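Local coordinates for centrosomal P4.1-associated protein (Danio rerio, PDB 4LD1) that probably helps centrioles assemble and elongate as a whole protein, and is represented here by its G-box domain, a likely protein-binding module, at residues A[20-23]-A[24-28]; A[56-60]-A[61-65]; A[67-70]-A[71-75]; A[76-79]-A[80-84]. All coordinates share one frame; numbering follows the deposited sequence. Where two conformers were deposited one is given.

In the fold
Each of the four contacts closes one beta hairpin, and they follow one another in chain order along an antiparallel meander. Interaction 1 lies near the start of the domain. Its nearest atoms stay about 11 Å from those of interaction 2. Interactions 2, 3 and 4 use consecutive strands and touch. Interaction 2 shares strand 64-68 with interaction 3, and interaction 3 shares strand 74-77 with interaction 4. Interactions 2 and 4 turn at the same end of the strands, with centres about 10 Å apart. T65 O and Q77 N, 2.9 Å apart, make a probable hydrogen bond between them. Interaction 3 turns at the other end, about 16 Å from each of the two, centre to centre.

Interaction 1: residues A[20-23]-A[24-28]; sequences VVFP and NGTRK
T26 O is approached by three groups of the 20-23 segment. F22 N donates to it at 2.9 Å, in an almost straight bond (178°). The CA-H of V21 turns to it, and F22 CD2 lies 3.4 Å from T26 O, which sits at the edge of the ring near its plane. The F22 ring crosses the T26 side chain, with CD2 at 3.8 Å from T26 CG2. One face of the ring meets V20 CG1, which lies toward its rim. Next to them, V20 and K28 form a hydrogen-bonded antiparallel pair with two backbone bonds. On the opposite face of the hairpin from V20 and K28, V21 and R27 run side by side. The R27 chain bends at chi3 (72°), and this lays the guanidinium over V21 CG2, 3.8 Å from NH1. A type I turn from F22 to G25 reverses the chain, with G25 N bonded to F22 O at 2.9 Å. A chi1 of 72° turns N24 OD1 toward T26 N, which donates to it at 3.0 Å in an Asx turn. The donor lies above the amide plane. T26 OG1 makes only a weak bond to N24 OD1 but also pairs with F42 N, tying the turn to the next hairpin. Strand 37-40 flanks R27 and K28. The whole is a beta hairpin with a type I turn and a G1 bulge at left-handed G25.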
ATOM      1  N   VAL A  20       7.106  -1.883  35.155  1.00 21.17           N
ATOM      2  CA  VAL A  20       8.506  -1.620  35.473  1.00 18.90           C
ATOM      3  C   VAL A  20       8.801  -0.213  34.999  1.00 17.57           C
ATOM      4  O   VAL A  20       8.538   0.110  33.846  1.00 20.72           O
ATOM      5  CB  VAL A  20       9.443  -2.599  34.753  1.00 21.32           C
ATOM      6  CG1 VAL A  20      10.900  -2.321  35.105  1.00 21.97           C
ATOM      7  CG2 VAL A  20       9.059  -4.016  35.060  1.00 24.36           C
ATOM      8  N   VAL A  21       9.306   0.625  35.897  1.00 20.22           N
ATOM      9  CA  VAL A  21       9.687   1.985  35.547  1.00 19.59           C
ATOM     10  C   VAL A  21      11.171   2.163  35.835  1.00 19.44           C
ATOM     11  O   VAL A  21      11.644   1.980  36.971  1.00 22.27           O
ATOM     12  CB  VAL A  21       8.891   3.028  36.345  1.00 22.36           C
ATOM     13  CG1 VAL A  21       9.273   4.425  35.912  1.00 25.79           C
ATOM     14  CG2 VAL A  21       7.387   2.809  36.146  1.00 25.11           C
ATOM     15  N   PHE A  22      11.912   2.505  34.793  1.00 19.78           N
ATOM     16  CA  PHE A  22      13.345   2.671  34.916  1.00 19.62           C
ATOM     17  C   PHE A  22      13.649   4.120  35.272  1.00 20.63           C
ATOM     18  O   PHE A  22      12.868   5.027  34.953  1.00 23.99           O
ATOM     19  CB  PHE A  22      14.038   2.289  33.599  1.00 18.16           C
ATOM     20  CG  PHE A  22      13.924   0.835  33.248  1.00 19.50           C
ATOM     21  CD1 PHE A  22      14.817  -0.095  33.757  1.00 20.41           C
ATOM     22  CD2 PHE A  22      12.919   0.395  32.412  1.00 19.20           C
ATOM     23  CE1 PHE A  22      14.710  -1.438  33.419  1.00 21.68           C
ATOM     24  CE2 PHE A  22      12.813  -0.934  32.074  1.00 19.15           C
ATOM     25  CZ  PHE A  22      13.699  -1.855  32.594  1.00 21.57           C
ATOM     26  N   PRO A  23      14.810   4.352  35.876  1.00 23.01           N
ATOM     27  CA  PRO A  23      15.116   5.726  36.261  1.00 28.17           C
ATOM     28  C   PRO A  23      15.124   6.713  35.091  1.00 29.91           C
ATOM     29  O   PRO A  23      14.850   7.897  35.292  1.00 32.48           O
ATOM     30  CB  PRO A  23      16.511   5.609  36.874  1.00 33.30           C
ATOM     31  CG  PRO A  23      16.580   4.225  37.408  1.00 31.72           C
ATOM     32  CD  PRO A  23      15.746   3.375  36.451  1.00 25.38           C
ATOM     33  N   ASN A  24      15.393   6.231  33.873  1.00 25.75           N
ATOM     34  CA  ASN A  24      15.456   7.118  32.723  1.00 29.74           C
ATOM     35  C   ASN A  24      14.090   7.429  32.098  1.00 27.25           C
ATOM     36  O   ASN A  24      14.003   8.166  31.117  1.00 31.73           O
ATOM     37  CB  ASN A  24      16.443   6.586  31.685  1.00 24.42           C
ATOM     38  CG  ASN A  24      15.931   5.349  30.944  1.00 22.63           C
ATOM     39  OD1 ASN A  24      14.850   4.828  31.210  1.00 21.80           O
ATOM     40  ND2 ASN A  24      16.732   4.877  30.012  1.00 25.05           N
ATOM     41  N   GLY A  25      13.041   6.847  32.675  1.00 26.45           N
ATOM     42  CA  GLY A  25      11.676   7.117  32.269  1.00 29.46           C
ATOM     43  C   GLY A  25      11.061   6.058  31.374  1.00 23.21           C
ATOM     44  O   GLY A  25       9.849   6.076  31.161  1.00 27.82           O
ATOM     45  N   THR A  26      11.867   5.132  30.860  1.00 19.30           N
ATOM     46  CA  THR A  26      11.320   3.982  30.128  1.00 17.09           C
ATOM     47  C   THR A  26      10.376   3.199  31.039  1.00 17.15           C
ATOM     48  O   THR A  26      10.674   2.995  32.240  1.00 19.41           O
ATOM     49  CB  THR A  26      12.447   3.093  29.583  1.00 18.31           C
ATOM     50  OG1 THR A  26      13.129   3.820  28.557  1.00 18.66           O
ATOM     51  CG2 THR A  26      11.938   1.736  29.024  1.00 18.20           C
ATOM     52  N   ARG A  27       9.240   2.801  30.470  1.00 19.25           N
ATOM     53  CA  ARG A  27       8.255   2.029  31.205  1.00 20.98           C
ATOM     54  C   ARG A  27       7.963   0.750  30.451  1.00 20.55           C
ATOM     55  O   ARG A  27       7.921   0.736  29.235  1.00 23.70           O
ATOM     56  CB  ARG A  27       6.944   2.810  31.372  1.00 24.81           C
ATOM     57  CG  ARG A  27       7.094   4.143  32.039  1.00 31.12           C
ATOM     58  CD  ARG A  27       5.816   4.942  31.896  1.00 39.51           C
ATOM     59  NE  ARG A  27       4.744   4.423  32.732  1.00 48.31           N
ATOM     60  CZ  ARG A  27       4.552   4.760  34.005  1.00 46.59           C
ATOM     61  NH1 ARG A  27       5.374   5.613  34.611  1.00 44.16           N
ATOM     62  NH2 ARG A  27       3.540   4.229  34.677  1.00 49.74           N
ATOM     63  N   LYS A  28       7.733  -0.322  31.178  0.80 18.71           N
ATOM     64  CA  LYS A  28       7.412  -1.616  30.596  0.80 18.15           C
ATOM     65  C   LYS A  28       6.243  -2.241  31.324  0.80 22.29           C
ATOM     66  O   LYS A  28       6.281  -2.359  32.551  0.80 23.59           O
ATOM     67  CB  LYS A  28       8.626  -2.551  30.591  0.80 21.00           C
ATOM     68  CG  LYS A  28       8.359  -3.901  29.908  0.80 27.34           C
ATOM     69  CD  LYS A  28       9.492  -4.915  30.015  0.80 42.62           C
ATOM     70  CE  LYS A  28      10.881  -4.314  29.887  0.80 49.11           C
ATOM     71  NZ  LYS A  28      11.930  -5.378  30.009  0.80 49.42           N
TER

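Interaction 2: residues A[56-60]-A[61-65]; sequences IYYYA and EAQTT
Y59 and T64 form the firm part of this hairpin. Y59 N donates to T64 O at 2.8 Å and 170°, and T64 N returns a bond to Y59 O at 3.1 Å. The next pair, Y58 with T65, is a non-hydrogen-bonded pair, where CA-H...O contacts and side chains meet. The Y58 ring meets T65 at about a right angle, with T65 OG1 at the ring edge, 3.5 Å from CD1. With CG placed opposite the backbone N (chi1 177°), the ring runs forward toward the turn, alongside Q63, and its OH comes 3.8 Å from Q63 CB. Further down the same face, I56 CG2 packs on T65 CG2 at 3.8 Å. The turn is looser. Q63 N makes only a weak bond to A60 O (3.3 Å, 132°), and E61 and A62 lie at the exposed tip. Q63 has positive phi and psi, and together with T64 it faces Y59 in a G1 beta bulge. The hairpin has neighbours along both strands. Y58 bonds through its backbone to V46 of strand 46-49, and A60 N bonds to D45 OD1. On the far flank T65 bonds to Q77, so strand 74-77 lies alongside strand 64-68.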
ATOM      1  N   ILE A  56       4.290  -4.573  17.300  1.00 18.98           N
ATOM      2  CA  ILE A  56       4.020  -3.217  16.877  1.00 17.63           C
ATOM      3  C   ILE A  56       5.167  -2.319  17.373  1.00 19.55           C
ATOM      4  O   ILE A  56       5.507  -2.300  18.569  1.00 21.52           O
ATOM      5  CB  ILE A  56       2.671  -2.718  17.432  1.00 18.93           C
ATOM      6  CG1 ILE A  56       1.528  -3.678  17.072  1.00 20.99           C
ATOM      7  CG2 ILE A  56       2.359  -1.327  16.940  1.00 20.40           C
ATOM      8  CD1 ILE A  56       0.618  -3.991  18.222  1.00 22.31           C
ATOM      9  N   TYR A  57       5.748  -1.584  16.431  1.00 17.75           N
ATOM     10  CA  TYR A  57       6.789  -0.628  16.715  1.00 17.68           C
ATOM     11  C   TYR A  57       6.314   0.758  16.329  1.00 18.85           C
ATOM     12  O   TYR A  57       5.944   0.995  15.186  1.00 21.93           O
ATOM     13  CB  TYR A  57       8.069  -0.927  15.935  1.00 21.80           C
ATOM     14  CG  TYR A  57       8.629  -2.322  16.056  1.00 27.91           C
ATOM     15  CD1 TYR A  57       8.132  -3.368  15.297  1.00 29.25           C
ATOM     16  CD2 TYR A  57       9.701  -2.580  16.884  1.00 30.38           C
ATOM     17  CE1 TYR A  57       8.674  -4.644  15.389  1.00 30.85           C
ATOM     18  CE2 TYR A  57      10.245  -3.838  16.986  1.00 32.49           C
ATOM     19  CZ  TYR A  57       9.726  -4.866  16.235  1.00 31.44           C
ATOM     20  OH  TYR A  57      10.288  -6.121  16.355  1.00 37.46           O
ATOM     21  N   TYR A  58       6.345   1.687  17.277  1.00 19.67           N
ATOM     22  CA  TYR A  58       6.141   3.090  16.976  1.00 18.89           C
ATOM     23  C   TYR A  58       7.449   3.847  17.136  1.00 18.58           C
ATOM     24  O   TYR A  58       8.123   3.723  18.150  1.00 18.63           O
ATOM     25  CB  TYR A  58       5.097   3.698  17.906  1.00 18.78           C
ATOM     26  CG  TYR A  58       4.886   5.183  17.683  1.00 18.58           C
ATOM     27  CD1 TYR A  58       4.236   5.641  16.553  1.00 20.53           C
ATOM     28  CD2 TYR A  58       5.308   6.116  18.615  1.00 19.11           C
ATOM     29  CE1 TYR A  58       4.024   6.976  16.348  1.00 23.19           C
ATOM     30  CE2 TYR A  58       5.100   7.472  18.426  1.00 21.06           C
ATOM     31  CZ  TYR A  58       4.442   7.892  17.290  1.00 21.23           C
ATOM     32  OH  TYR A  58       4.218   9.229  17.043  1.00 27.01           O
ATOM     33  N   TYR A  59       7.782   4.632  16.125  1.00 19.23           N
ATOM     34  CA  TYR A  59       8.990   5.447  16.111  1.00 23.18           C
ATOM     35  C   TYR A  59       8.583   6.912  16.228  1.00 23.38           C
ATOM     36  O   TYR A  59       7.970   7.469  15.311  1.00 24.58           O
ATOM     37  CB  TYR A  59       9.773   5.171  14.827  1.00 24.57           C
ATOM     38  CG  TYR A  59      10.242   3.736  14.743  1.00 29.43           C
ATOM     39  CD1 TYR A  59      11.327   3.296  15.492  1.00 35.70           C
ATOM     40  CD2 TYR A  59       9.585   2.813  13.941  1.00 32.06           C
ATOM     41  CE1 TYR A  59      11.751   1.981  15.431  1.00 35.21           C
ATOM     42  CE2 TYR A  59      10.005   1.497  13.875  1.00 33.68           C
ATOM     43  CZ  TYR A  59      11.086   1.087  14.619  1.00 35.91           C
ATOM     44  OH  TYR A  59      11.502  -0.229  14.547  1.00 35.09           O
ATOM     45  N   ALA A  60       8.909   7.521  17.368  1.00 23.21           N
ATOM     46  CA  ALA A  60       8.350   8.819  17.728  1.00 24.25           C
ATOM     47  C   ALA A  60       8.852   9.960  16.858  1.00 28.48           C
ATOM     48  O   ALA A  60       8.087  10.857  16.525  1.00 33.85           O
ATOM     49  CB  ALA A  60       8.632   9.128  19.196  1.00 27.28           C
ATOM     50  N   GLU A  61      10.143   9.960  16.533  1.00 27.93           N
ATOM     51  CA  GLU A  61      10.725  11.035  15.721  1.00 33.27           C
ATOM     52  C   GLU A  61      10.049  11.073  14.349  1.00 33.39           C
ATOM     53  O   GLU A  61       9.610  12.128  13.882  1.00 37.70           O
ATOM     54  CB  GLU A  61      12.249  10.862  15.584  1.00 35.47           C
ATOM     55  CG  GLU A  61      12.965  11.968  14.814  1.00 46.83           C
ATOM     56  CD  GLU A  61      12.732  13.357  15.385  1.00 63.30           C
ATOM     57  OE1 GLU A  61      12.348  13.482  16.569  1.00 71.89           O
ATOM     58  OE2 GLU A  61      12.941  14.335  14.630  1.00 73.64           O
ATOM     59  N   ALA A  62       9.934   9.900  13.734  1.00 30.52           N
ATOM     60  CA  ALA A  62       9.336   9.754  12.408  1.00 28.39           C
ATOM     61  C   ALA A  62       7.812   9.677  12.458  1.00 28.39           C
ATOM     62  O   ALA A  62       7.150   9.799  11.425  1.00 32.15           O
ATOM     63  CB  ALA A  62       9.893   8.519  11.730  1.00 32.62           C
ATOM     64  N   GLN A  63       7.266   9.487  13.650  1.00 25.97           N
ATOM     65  CA  GLN A  63       5.831   9.345  13.876  1.00 24.53           C
ATOM     66  C   GLN A  63       5.262   8.218  13.011  1.00 24.60           C
ATOM     67  O   GLN A  63       4.151   8.310  12.487  1.00 27.25           O
ATOM     68  CB  GLN A  63       5.106  10.668  13.615  1.00 29.70           C
ATOM     69  CG  GLN A  63       5.582  11.804  14.508  1.00 31.80           C
ATOM     70  CD  GLN A  63       4.891  13.124  14.220  1.00 46.26           C
ATOM     71  OE1 GLN A  63       3.742  13.155  13.792  1.00 52.74           O
ATOM     72  NE2 GLN A  63       5.590  14.220  14.463  1.00 49.96           N
ATOM     73  N   THR A  64       6.028   7.136  12.905  0.60 25.76           N
ATOM     74  CA  THR A  64       5.683   6.014  12.034  0.60 23.42           C
ATOM     75  C   THR A  64       5.445   4.739  12.836  0.60 19.61           C
ATOM     76  O   THR A  64       6.161   4.456  13.797  0.60 22.03           O
ATOM     77  CB  THR A  64       6.810   5.766  11.019  0.60 29.38           C
ATOM     78  OG1 THR A  64       7.035   6.959  10.254  0.60 30.75           O
ATOM     79  CG2 THR A  64       6.474   4.602  10.083  0.60 28.27           C
ATOM     80  N   THR A  65       4.434   3.970  12.448  1.00 20.77           N
ATOM     81  CA  THR A  65       4.139   2.697  13.084  1.00 20.24           C
ATOM     82  C   THR A  65       4.449   1.571  12.091  1.00 20.24           C
ATOM     83  O   THR A  65       4.089   1.648  10.907  1.00 22.17           O
ATOM     84  CB  THR A  65       2.672   2.621  13.487  1.00 20.94           C
ATOM     85  OG1 THR A  65       2.357   3.731  14.325  1.00 20.92           O
ATOM     86  CG2 THR A  65       2.353   1.319  14.180  1.00 22.38           C
TER

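Interaction 3: residues A[67-70]-A[71-75]; sequences ITYP and DGMEV
Y69, V75 and I67 carry most of this contact, and all three lie on one face of the hairpin. The Y69 ring lies alongside the start of the M73 side chain, with CD1 3.8 Å from M73 CG. Its edge also receives M73 O in the ring plane, 3.5 Å from CD1. Farther along the ring, Y69 CE1 reaches V75 CG2 at 4.1 Å, where the two side chains cross at a slant. V75 in turn faces I67, with their CB atoms 4.1 Å apart. Backbone bonds run both ways between these two residues, I67 N to V75 O being 2.8 Å at 170°. Y69 N completes the ladder by donating to M73 O. The chain reverses through a type I turn from Y69 to G72, closed by G72 N bonding to Y69 O. D71 adds an Asx turn: chi1 of 73° folds the carboxylate back, and M73 N reaches OD1 at 3.0 Å from above the carboxylate plane. On the other face E74 OE1 pairs with H66 NE2. The chemistry is therefore divided. Aliphatic and aromatic groups make a small apolar patch beside the backbone ladder, while a carboxylate, probably charged, takes up the backbone N-H of M73, just after the turn.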
ATOM      1  N   ILE A  67       4.072  -2.649  11.901  1.00 20.84           N
ATOM      2  CA  ILE A  67       3.515  -3.857  12.479  1.00 20.78           C
ATOM      3  C   ILE A  67       4.058  -5.034  11.706  1.00 21.68           C
ATOM      4  O   ILE A  67       3.892  -5.114  10.474  1.00 22.59           O
ATOM      5  CB  ILE A  67       1.990  -3.917  12.427  1.00 20.01           C
ATOM      6  CG1 ILE A  67       1.370  -2.618  12.938  1.00 21.02           C
ATOM      7  CG2 ILE A  67       1.504  -5.112  13.238  1.00 22.77           C
ATOM      8  CD1 ILE A  67      -0.119  -2.574  12.805  1.00 24.82           C
ATOM      9  N   THR A  68       4.692  -5.960  12.407  1.00 22.28           N
ATOM     10  CA  THR A  68       5.196  -7.176  11.791  1.00 21.71           C
ATOM     11  C   THR A  68       4.378  -8.364  12.261  1.00 22.11           C
ATOM     12  O   THR A  68       4.064  -8.478  13.455  1.00 24.77           O
ATOM     13  CB  THR A  68       6.693  -7.406  12.133  1.00 25.78           C
ATOM     14  OG1 THR A  68       6.843  -7.654  13.535  1.00 33.90           O
ATOM     15  CG2 THR A  68       7.525  -6.205  11.736  1.00 28.63           C
ATOM     16  N   TYR A  69       4.053  -9.254  11.334  1.00 22.78           N
ATOM     17  CA  TYR A  69       3.254 -10.440  11.608  1.00 23.90           C
ATOM     18  C   TYR A  69       4.110 -11.688  11.448  1.00 26.42           C
ATOM     19  O   TYR A  69       5.100 -11.679  10.712  1.00 27.15           O
ATOM     20  CB  TYR A  69       2.060 -10.504  10.650  1.00 21.88           C
ATOM     21  CG  TYR A  69       1.033  -9.449  10.935  1.00 20.46           C
ATOM     22  CD1 TYR A  69       1.145  -8.175  10.390  1.00 20.98           C
ATOM     23  CD2 TYR A  69      -0.038  -9.718  11.779  1.00 20.47           C
ATOM     24  CE1 TYR A  69       0.211  -7.190  10.693  1.00 20.56           C
ATOM     25  CE2 TYR A  69      -0.974  -8.763  12.063  1.00 19.65           C
ATOM     26  CZ  TYR A  69      -0.844  -7.499  11.534  1.00 20.03           C
ATOM     27  OH  TYR A  69      -1.787  -6.552  11.866  1.00 21.02           O
ATOM     28  N   PRO A  70       3.719 -12.779  12.124  1.00 29.37           N
ATOM     29  CA  PRO A  70       4.551 -13.987  12.055  1.00 32.28           C
ATOM     30  C   PRO A  70       4.654 -14.616  10.666  1.00 35.88           C
ATOM     31  O   PRO A  70       5.619 -15.328  10.428  1.00 41.07           O
ATOM     32  CB  PRO A  70       3.889 -14.945  13.055  1.00 37.79           C
ATOM     33  CG  PRO A  70       2.583 -14.315  13.448  1.00 34.04           C
ATOM     34  CD  PRO A  70       2.671 -12.865  13.155  1.00 28.03           C
ATOM     35  N   ASP A  71       3.715 -14.335   9.767  1.00 33.03           N
ATOM     36  CA  ASP A  71       3.774 -14.890   8.414  1.00 39.19           C
ATOM     37  C   ASP A  71       4.603 -14.030   7.459  1.00 34.52           C
ATOM     38  O   ASP A  71       4.706 -14.346   6.263  1.00 40.44           O
ATOM     39  CB  ASP A  71       2.362 -15.099   7.859  1.00 41.92           C
ATOM     40  CG  ASP A  71       1.672 -13.799   7.485  1.00 40.74           C
ATOM     41  OD1 ASP A  71       2.089 -12.716   7.953  1.00 33.55           O
ATOM     42  OD2 ASP A  71       0.691 -13.868   6.717  1.00 47.72           O
ATOM     43  N   GLY A  72       5.187 -12.952   7.980  1.00 33.08           N
ATOM     44  CA  GLY A  72       6.053 -12.078   7.204  1.00 34.12           C
ATOM     45  C   GLY A  72       5.398 -10.797   6.722  1.00 31.67           C
ATOM     46  O   GLY A  72       6.077  -9.892   6.229  1.00 33.14           O
ATOM     47  N   MET A  73       4.077 -10.723   6.841  1.00 27.92           N
ATOM     48  CA  MET A  73       3.343  -9.514   6.518  1.00 27.03           C
ATOM     49  C   MET A  73       3.867  -8.353   7.363  1.00 22.57           C
ATOM     50  O   MET A  73       4.108  -8.504   8.560  1.00 24.23           O
ATOM     51  CB  MET A  73       1.858  -9.731   6.817  1.00 32.91           C
ATOM     52  CG  MET A  73       0.957  -8.550   6.597  1.00 41.65           C
ATOM     53  SD  MET A  73       0.487  -8.418   4.875  1.00 60.52           S
ATOM     54  CE  MET A  73       1.075  -6.761   4.669  1.00 50.48           C
ATOM     55  N   GLU A  74       4.007  -7.196   6.742  1.00 24.72           N
ATOM     56  CA  GLU A  74       4.301  -5.958   7.425  1.00 25.49           C
ATOM     57  C   GLU A  74       3.363  -4.846   6.983  1.00 25.95           C
ATOM     58  O   GLU A  74       3.029  -4.696   5.820  1.00 30.91           O
ATOM     59  CB  GLU A  74       5.754  -5.549   7.219  1.00 29.51           C
ATOM     60  CG  GLU A  74       6.744  -6.643   7.580  1.00 38.38           C
ATOM     61  CD  GLU A  74       8.194  -6.187   7.535  1.00 52.03           C
ATOM     62  OE1 GLU A  74       8.443  -4.964   7.461  1.00 46.58           O
ATOM     63  OE2 GLU A  74       9.089  -7.060   7.574  1.00 58.32           O
ATOM     64  N   VAL A  75       2.952  -4.052   7.947  1.00 20.98           N
ATOM     65  CA  VAL A  75       2.148  -2.865   7.789  1.00 23.58           C
ATOM     66  C   VAL A  75       2.897  -1.642   8.310  1.00 20.73           C
ATOM     67  O   VAL A  75       3.463  -1.666   9.391  1.00 23.90           O
ATOM     68  CB  VAL A  75       0.830  -2.991   8.556  1.00 29.57           C
ATOM     69  CG1 VAL A  75       0.041  -1.671   8.511  1.00 33.22           C
ATOM     70  CG2 VAL A  75       0.025  -4.137   7.994  1.00 34.26           C
TER

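Interaction 4: residues A[76-79]-A[80-84]; sequences LQFP and NNQTE
F78 and E84 lie oblique to each other, with the ring and carboxylate planes 57° apart. E84 CG lies at the ring edge in its plane, and OE2 comes 3.6 Å from F78 CE2. Q82 holds the carboxylate in this pose. The extended Q82 chain brings NE2 to E84 OE2 at 2.9 Å. OE2 accepts through its anti lone pair and lies almost in the Q82 amide plane. E84 OE1 bonds to H86 NE2 and has a long, weak ion pair with K92. These partners would probably favour a charged carboxylate, although E84 is buried. L76 slants across E84 on the same face. Q77 and T83 are side by side on the other face, where Q77 CG meets T83 CG2 at 3.9 Å. In the backbone, F78 N donates to Q82 O at 2.9 Å, nearly along the C=O axis. A water donates to F78 O at 2.8 Å and to Q82 O at 3.3 Å, bridging the two arms of the hairpin beside the turn. N80 is folded in by a chi1 of 69°. Its OD1 sits 3.3 Å from F78 CB and accepts from Q82 N in an Asx turn, from above the amide plane. N81 ends the type I turn with a positive phi, at the position that G25 and G72 hold in their hairpins. It is one of the successive hairpins of the antiparallel G-box meander.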
ATOM      1  N   LEU A  76       2.896  -0.586   7.512  1.00 23.36           N
ATOM      2  CA  LEU A  76       3.504   0.686   7.837  1.00 23.12           C
ATOM      3  C   LEU A  76       2.441   1.756   7.810  1.00 23.16           C
ATOM      4  O   LEU A  76       1.621   1.802   6.898  1.00 27.53           O
ATOM      5  CB  LEU A  76       4.590   1.051   6.831  1.00 30.37           C
ATOM      6  CG  LEU A  76       5.835   0.182   6.762  1.00 40.12           C
ATOM      7  CD1 LEU A  76       6.734   0.631   5.630  1.00 44.00           C
ATOM      8  CD2 LEU A  76       6.575   0.258   8.065  1.00 54.56           C
ATOM      9  N   GLN A  77       2.442   2.628   8.798  1.00 20.94           N
ATOM     10  CA  GLN A  77       1.576   3.797   8.813  1.00 22.80           C
ATOM     11  C   GLN A  77       2.405   5.047   9.043  1.00 24.27           C
ATOM     12  O   GLN A  77       3.208   5.084   9.974  1.00 28.56           O
ATOM     13  CB  GLN A  77       0.511   3.692   9.887  1.00 25.78           C
ATOM     14  CG  GLN A  77      -0.321   2.462   9.797  1.00 32.68           C
ATOM     15  CD  GLN A  77      -1.378   2.433  10.878  1.00 41.66           C
ATOM     16  OE1 GLN A  77      -1.299   3.178  11.854  1.00 48.78           O
ATOM     17  NE2 GLN A  77      -2.376   1.587  10.707  1.00 48.84           N
ATOM     18  N   PHE A  78       2.186   6.057   8.203  1.00 24.83           N
ATOM     19  CA  PHE A  78       2.964   7.292   8.198  1.00 25.31           C
ATOM     20  C   PHE A  78       2.092   8.442   8.674  1.00 29.14           C
ATOM     21  O   PHE A  78       0.866   8.367   8.566  1.00 29.76           O
ATOM     22  CB  PHE A  78       3.482   7.574   6.788  1.00 27.00           C
ATOM     23  CG  PHE A  78       4.419   6.529   6.286  1.00 30.07           C
ATOM     24  CD1 PHE A  78       5.759   6.556   6.639  1.00 30.88           C
ATOM     25  CD2 PHE A  78       3.956   5.491   5.496  1.00 30.00           C
ATOM     26  CE1 PHE A  78       6.625   5.574   6.185  1.00 33.59           C
ATOM     27  CE2 PHE A  78       4.813   4.518   5.041  1.00 32.04           C
ATOM     28  CZ  PHE A  78       6.146   4.553   5.395  1.00 31.99           C
ATOM     29  N   PRO A  79       2.716   9.519   9.183  1.00 28.25           N
ATOM     30  CA  PRO A  79       1.955  10.619   9.798  1.00 33.20           C
ATOM     31  C   PRO A  79       1.131  11.474   8.841  1.00 39.25           C
ATOM     32  O   PRO A  79       0.303  12.251   9.311  1.00 44.62           O
ATOM     33  CB  PRO A  79       3.043  11.463  10.483  1.00 33.15           C
ATOM     34  CG  PRO A  79       4.308  11.102   9.769  1.00 31.58           C
ATOM     35  CD  PRO A  79       4.169   9.676   9.393  1.00 31.87           C
ATOM     36  N   ASN A  80       1.336  11.321   7.536  1.00 34.60           N
ATOM     37  CA  ASN A  80       0.527  12.012   6.533  1.00 34.54           C
ATOM     38  C   ASN A  80      -0.707  11.197   6.150  1.00 37.22           C
ATOM     39  O   ASN A  80      -1.416  11.546   5.203  1.00 41.40           O
ATOM     40  CB  ASN A  80       1.362  12.274   5.284  1.00 35.52           C
ATOM     41  CG  ASN A  80       1.693  11.000   4.531  1.00 37.23           C
ATOM     42  OD1 ASN A  80       1.777   9.918   5.126  1.00 38.87           O
ATOM     43  ND2 ASN A  80       1.886  11.118   3.223  1.00 47.25           N
ATOM     44  N   ASN A  81      -0.915  10.096   6.872  0.59 33.93           N
ATOM     45  CA  ASN A  81      -2.064   9.204   6.718  0.59 33.35           C
ATOM     46  C   ASN A  81      -1.869   8.156   5.623  0.59 34.02           C
ATOM     47  O   ASN A  81      -2.777   7.382   5.328  0.59 41.70           O
ATOM     48  CB  ASN A  81      -3.353   9.988   6.466  0.59 36.67           C
ATOM     49  CG  ASN A  81      -4.565   9.342   7.112  0.59 46.33           C
ATOM     50  OD1 ASN A  81      -4.629   8.122   7.271  0.59 49.65           O
ATOM     51  ND2 ASN A  81      -5.532  10.167   7.498  0.59 56.25           N
ATOM     52  N   GLN A  82      -0.680   8.128   5.031  1.00 30.82           N
ATOM     53  CA  GLN A  82      -0.327   7.083   4.085  1.00 26.82           C
ATOM     54  C   GLN A  82      -0.124   5.775   4.844  1.00 25.40           C
ATOM     55  O   GLN A  82       0.475   5.759   5.919  1.00 28.08           O
ATOM     56  CB  GLN A  82       0.950   7.461   3.336  1.00 27.77           C
ATOM     57  CG  GLN A  82       1.394   6.424   2.334  1.00 28.49           C
ATOM     58  CD  GLN A  82       2.335   6.990   1.286  1.00 37.41           C
ATOM     59  OE1 GLN A  82       2.214   8.147   0.888  1.00 36.99           O
ATOM     60  NE2 GLN A  82       3.298   6.186   0.865  1.00 35.35           N
ATOM     61  N   THR A  83      -0.636   4.679   4.296  1.00 25.92           N
ATOM     62  CA  THR A  83      -0.484   3.367   4.895  1.00 27.16           C
ATOM     63  C   THR A  83      -0.022   2.374   3.848  1.00 24.95           C
ATOM     64  O   THR A  83      -0.376   2.502   2.656  1.00 26.72           O
ATOM     65  CB  THR A  83      -1.789   2.887   5.588  1.00 30.46           C
ATOM     66  OG1 THR A  83      -2.859   2.775   4.640  1.00 37.26           O
ATOM     67  CG2 THR A  83      -2.194   3.862   6.673  1.00 32.40           C
ATOM     68  N   GLU A  84       0.741   1.375   4.232  1.00 30.33           N
ATOM     69  CA  GLU A  84       1.244   0.399   3.276  1.00 29.09           C
ATOM     70  C   GLU A  84       1.158  -0.990   3.821  1.00 27.39           C
ATOM     71  O   GLU A  84       1.354  -1.205   5.038  1.00 36.15           O
ATOM     72  CB  GLU A  84       2.687   0.707   2.897  1.00 32.22           C
ATOM     73  CG  GLU A  84       2.877   2.147   2.530  1.00 33.92           C
ATOM     74  CD  GLU A  84       4.242   2.448   1.994  1.00 38.34           C
ATOM     75  OE1 GLU A  84       5.095   1.539   1.970  1.00 49.20           O
ATOM     76  OE2 GLU A  84       4.462   3.608   1.597  1.00 37.25           O
TER
HETATM   77  O   HOH W   1      -1.241   6.538   8.620  1.00 45.84           O